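PDB 7BGL: YecR, which is a probable lipoprotein of uncertain function that packs against chains of other proteins in a 78-chain assembly, probably as part of the flagellar ring structure. Local coordinates for residues 78-83 and 87-92. Sequence-based numbering, arbitrary orientation.
Sequences TCSIYA and CLNTRF
The backbone carbonyl oxygen of N89 is approached by several groups of the opposing strand. S80 N donates a fairly straight hydrogen bond to N89 O at 3.1 Å, but from above the carbonyl plane, 41° out of it. C79 adds a CA-H...O contact to the same oxygen, and its sulfur comes close as well, with C79 SG 3.1 Å from N89 O. Further along, T78 and R91 form an antiparallel hydrogen-bonded pair: T78 N reaches R91 O at 2.8 Å, in the carbonyl plane, and R91 N returns to T78 O at 2.9 Å, lying well above the plane of the T78 carbonyl. Strands 76-82 and 87-97 thus make a beta hairpin, with 76-82 the outermost strand of the antiparallel sheet within this chain. C79 and T90 follow as a non-hydrogen-bonded pair, after which S80, its psi turned to a small negative value instead of an extended one, interrupts the regular alternation, consistent with a classic beta bulge. On the face that C79 shares with T90, a disulfide to C87 crosses the hairpin close to its turn, both sulfurs anti to their own backbone N; its C-S-S-C torsion of 124° is wider than the usual right angle. S80, whose CB points toward the partner strand, meets R91 on the side of the sheet where the arginine side chain lies. S80 CB packs on R91 CG at 3.6 Å, and the arginine bends at chi2 (-80°), bringing S80 OG over one face of its guanidinium. Nearer the turn, I81 CG2 touches L88 CD1 at 3.6 Å, and the A83 methyl meets that same leucine branch, A83 CB to L88 CD1 being 3.6 Å. Backbone bonds from T90 to Q40 and F92 to Y38 join strand 87-97 to strand 33-41, while a chain of another protein packs on I81 and L88 and bonds to the backbone of Y82.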
ATOM      1  N   THR C  78     -89.135 -11.360 -38.285  1.00 99.96           N
ATOM      2  CA  THR C  78     -87.829 -10.930 -38.766  1.00 99.96           C
ATOM      3  C   THR C  78     -87.981 -10.344 -40.161  1.00 99.96           C
ATOM      4  O   THR C  78     -88.633 -10.942 -41.023  1.00 99.96           O
ATOM      5  CB  THR C  78     -86.832 -12.093 -38.788  1.00 99.96           C
ATOM      6  OG1 THR C  78     -87.271 -13.082 -39.728  1.00 99.96           O
ATOM      7  CG2 THR C  78     -86.720 -12.725 -37.408  1.00 99.96           C
ATOM      8  N   CYS C  79     -87.380  -9.176 -40.379  1.00101.31           N
ATOM      9  CA  CYS C  79     -87.466  -8.529 -41.680  1.00101.31           C
ATOM     10  C   CYS C  79     -86.795  -9.383 -42.749  1.00101.31           C
ATOM     11  O   CYS C  79     -85.711  -9.934 -42.540  1.00101.31           O
ATOM     12  CB  CYS C  79     -86.818  -7.145 -41.627  1.00101.31           C
ATOM     13  SG  CYS C  79     -87.351  -6.021 -42.939  1.00101.31           S
ATOM     14  N   SER C  80     -87.451  -9.490 -43.906  1.00 99.21           N
ATOM     15  CA  SER C  80     -86.930 -10.264 -45.023  1.00 99.21           C
ATOM     16  C   SER C  80     -86.494  -9.415 -46.206  1.00 99.21           C
ATOM     17  O   SER C  80     -85.699  -9.889 -47.023  1.00 99.21           O
ATOM     18  CB  SER C  80     -87.978 -11.280 -45.502  1.00 99.21           C
ATOM     19  OG  SER C  80     -89.172 -10.632 -45.902  1.00 99.21           O
ATOM     20  N   ILE C  81     -86.988  -8.184 -46.320  1.00 96.40           N
ATOM     21  CA  ILE C  81     -86.610  -7.270 -47.390  1.00 96.40           C
ATOM     22  C   ILE C  81     -86.146  -5.967 -46.760  1.00 96.40           C
ATOM     23  O   ILE C  81     -86.837  -5.408 -45.901  1.00 96.40           O
ATOM     24  CB  ILE C  81     -87.773  -7.014 -48.367  1.00 96.40           C
ATOM     25  CG1 ILE C  81     -88.281  -8.333 -48.950  1.00 96.40           C
ATOM     26  CG2 ILE C  81     -87.336  -6.073 -49.477  1.00 96.40           C
ATOM     27  CD1 ILE C  81     -87.315  -8.983 -49.913  1.00 96.40           C
ATOM     28  N   TYR C  82     -84.981  -5.484 -47.184  1.00 85.34           N
ATOM     29  CA  TYR C  82     -84.397  -4.259 -46.656  1.00 85.34           C
ATOM     30  C   TYR C  82     -84.284  -3.229 -47.769  1.00 85.34           C
ATOM     31  O   TYR C  82     -83.774  -3.534 -48.852  1.00 85.34           O
ATOM     32  CB  TYR C  82     -83.022  -4.525 -46.038  1.00 85.34           C
ATOM     33  CG  TYR C  82     -83.065  -4.824 -44.557  1.00 85.34           C
ATOM     34  CD1 TYR C  82     -83.845  -5.858 -44.061  1.00 85.34           C
ATOM     35  CD2 TYR C  82     -82.328  -4.069 -43.655  1.00 85.34           C
ATOM     36  CE1 TYR C  82     -83.889  -6.135 -42.709  1.00 85.34           C
ATOM     37  CE2 TYR C  82     -82.365  -4.338 -42.300  1.00 85.34           C
ATOM     38  CZ  TYR C  82     -83.148  -5.372 -41.833  1.00 85.34           C
ATOM     39  OH  TYR C  82     -83.189  -5.644 -40.485  1.00 85.34           O
ATOM     40  N   ALA C  83     -84.760  -2.015 -47.499  1.00 83.64           N
ATOM     41  CA  ALA C  83     -84.660  -0.890 -48.431  1.00 83.64           C
ATOM     42  C   ALA C  83     -84.177   0.312 -47.624  1.00 83.64           C
ATOM     43  O   ALA C  83     -84.983   1.064 -47.068  1.00 83.64           O
ATOM     44  CB  ALA C  83     -85.989  -0.615 -49.123  1.00 83.64           C
ATOM     45  N   CYS C  87     -88.156  -1.405 -43.658  1.00105.64           N
ATOM     46  CA  CYS C  87     -88.438  -2.844 -43.675  1.00105.64           C
ATOM     47  C   CYS C  87     -89.648  -3.054 -44.583  1.00105.64           C
ATOM     48  O   CYS C  87     -90.796  -2.944 -44.143  1.00105.64           O
ATOM     49  CB  CYS C  87     -88.679  -3.381 -42.271  1.00105.64           C
ATOM     50  SG  CYS C  87     -89.030  -5.152 -42.197  1.00105.64           S
ATOM     51  N   LEU C  88     -89.381  -3.355 -45.856  1.00107.89           N
ATOM     52  CA  LEU C  88     -90.466  -3.509 -46.820  1.00107.89           C
ATOM     53  C   LEU C  88     -91.381  -4.669 -46.447  1.00107.89           C
ATOM     54  O   LEU C  88     -92.609  -4.549 -46.523  1.00107.89           O
ATOM     55  CB  LEU C  88     -89.894  -3.706 -48.223  1.00107.89           C
ATOM     56  CG  LEU C  88     -89.019  -2.570 -48.757  1.00107.89           C
ATOM     57  CD1 LEU C  88     -88.621  -2.831 -50.201  1.00107.89           C
ATOM     58  CD2 LEU C  88     -89.735  -1.235 -48.627  1.00107.89           C
ATOM     59  N   ASN C  89     -90.805  -5.799 -46.044  1.00109.67           N
ATOM     60  CA  ASN C  89     -91.572  -6.982 -45.686  1.00109.67           C
ATOM     61  C   ASN C  89     -91.050  -7.560 -44.380  1.00109.67           C
ATOM     62  O   ASN C  89     -89.854  -7.488 -44.083  1.00109.67           O
ATOM     63  CB  ASN C  89     -91.509  -8.048 -46.788  1.00109.67           C
ATOM     64  CG  ASN C  89     -92.355  -9.264 -46.469  1.00109.67           C
ATOM     65  OD1 ASN C  89     -93.557  -9.153 -46.229  1.00109.67           O
ATOM     66  ND2 ASN C  89     -91.729 -10.435 -46.463  1.00109.67           N
ATOM     67  N   THR C  90     -91.962  -8.138 -43.601  1.00110.66           N
ATOM     68  CA  THR C  90     -91.623  -8.782 -42.340  1.00110.66           C
ATOM     69  C   THR C  90     -92.170 -10.200 -42.342  1.00110.66           C
ATOM     70  O   THR C  90     -93.340 -10.417 -42.672  1.00110.66           O
ATOM     71  CB  THR C  90     -92.182  -8.004 -41.144  1.00110.66           C
ATOM     72  OG1 THR C  90     -91.635  -6.680 -41.136  1.00110.66           O
ATOM     73  CG2 THR C  90     -91.826  -8.702 -39.842  1.00110.66           C
ATOM     74  N   ARG C  91     -91.327 -11.162 -41.977  1.00110.10           N
ATOM     75  CA  ARG C  91     -91.737 -12.557 -41.896  1.00110.10           C
ATOM     76  C   ARG C  91     -92.068 -12.911 -40.453  1.00110.10           C
ATOM     77  O   ARG C  91     -91.253 -12.694 -39.551  1.00110.10           O
ATOM     78  CB  ARG C  91     -90.636 -13.477 -42.426  1.00110.10           C
ATOM     79  CG  ARG C  91     -90.406 -13.374 -43.923  1.00110.10           C
ATOM     80  CD  ARG C  91     -91.440 -14.176 -44.693  1.00110.10           C
ATOM     81  NE  ARG C  91     -91.226 -14.101 -46.132  1.00110.10           N
ATOM     82  CZ  ARG C  91     -90.314 -14.803 -46.791  1.00110.10           C
ATOM     83  NH1 ARG C  91     -89.510 -15.648 -46.168  1.00110.10           N
ATOM     84  NH2 ARG C  91     -90.208 -14.654 -48.108  1.00110.10           N
ATOM     85  N   PHE C  92     -93.263 -13.456 -40.239  1.00113.40           N
ATOM     86  CA  PHE C  92     -93.707 -13.888 -38.922  1.00113.40           C
ATOM     87  C   PHE C  92     -93.826 -15.404 -38.916  1.00113.40           C
ATOM     88  O   PHE C  92     -94.446 -15.986 -39.813  1.00113.40           O
ATOM     89  CB  PHE C  92     -95.043 -13.241 -38.550  1.00113.40           C
ATOM     90  CG  PHE C  92     -94.938 -11.779 -38.225  1.00113.40           C
ATOM     91  CD1 PHE C  92     -95.073 -10.825 -39.218  1.00113.40           C
ATOM     92  CD2 PHE C  92     -94.699 -11.360 -36.928  1.00113.40           C
ATOM     93  CE1 PHE C  92     -94.976  -9.480 -38.923  1.00113.40           C
ATOM     94  CE2 PHE C  92     -94.600 -10.016 -36.627  1.00113.40           C
ATOM     95  CZ  PHE C  92     -94.738  -9.074 -37.626  1.00113.40           C
TER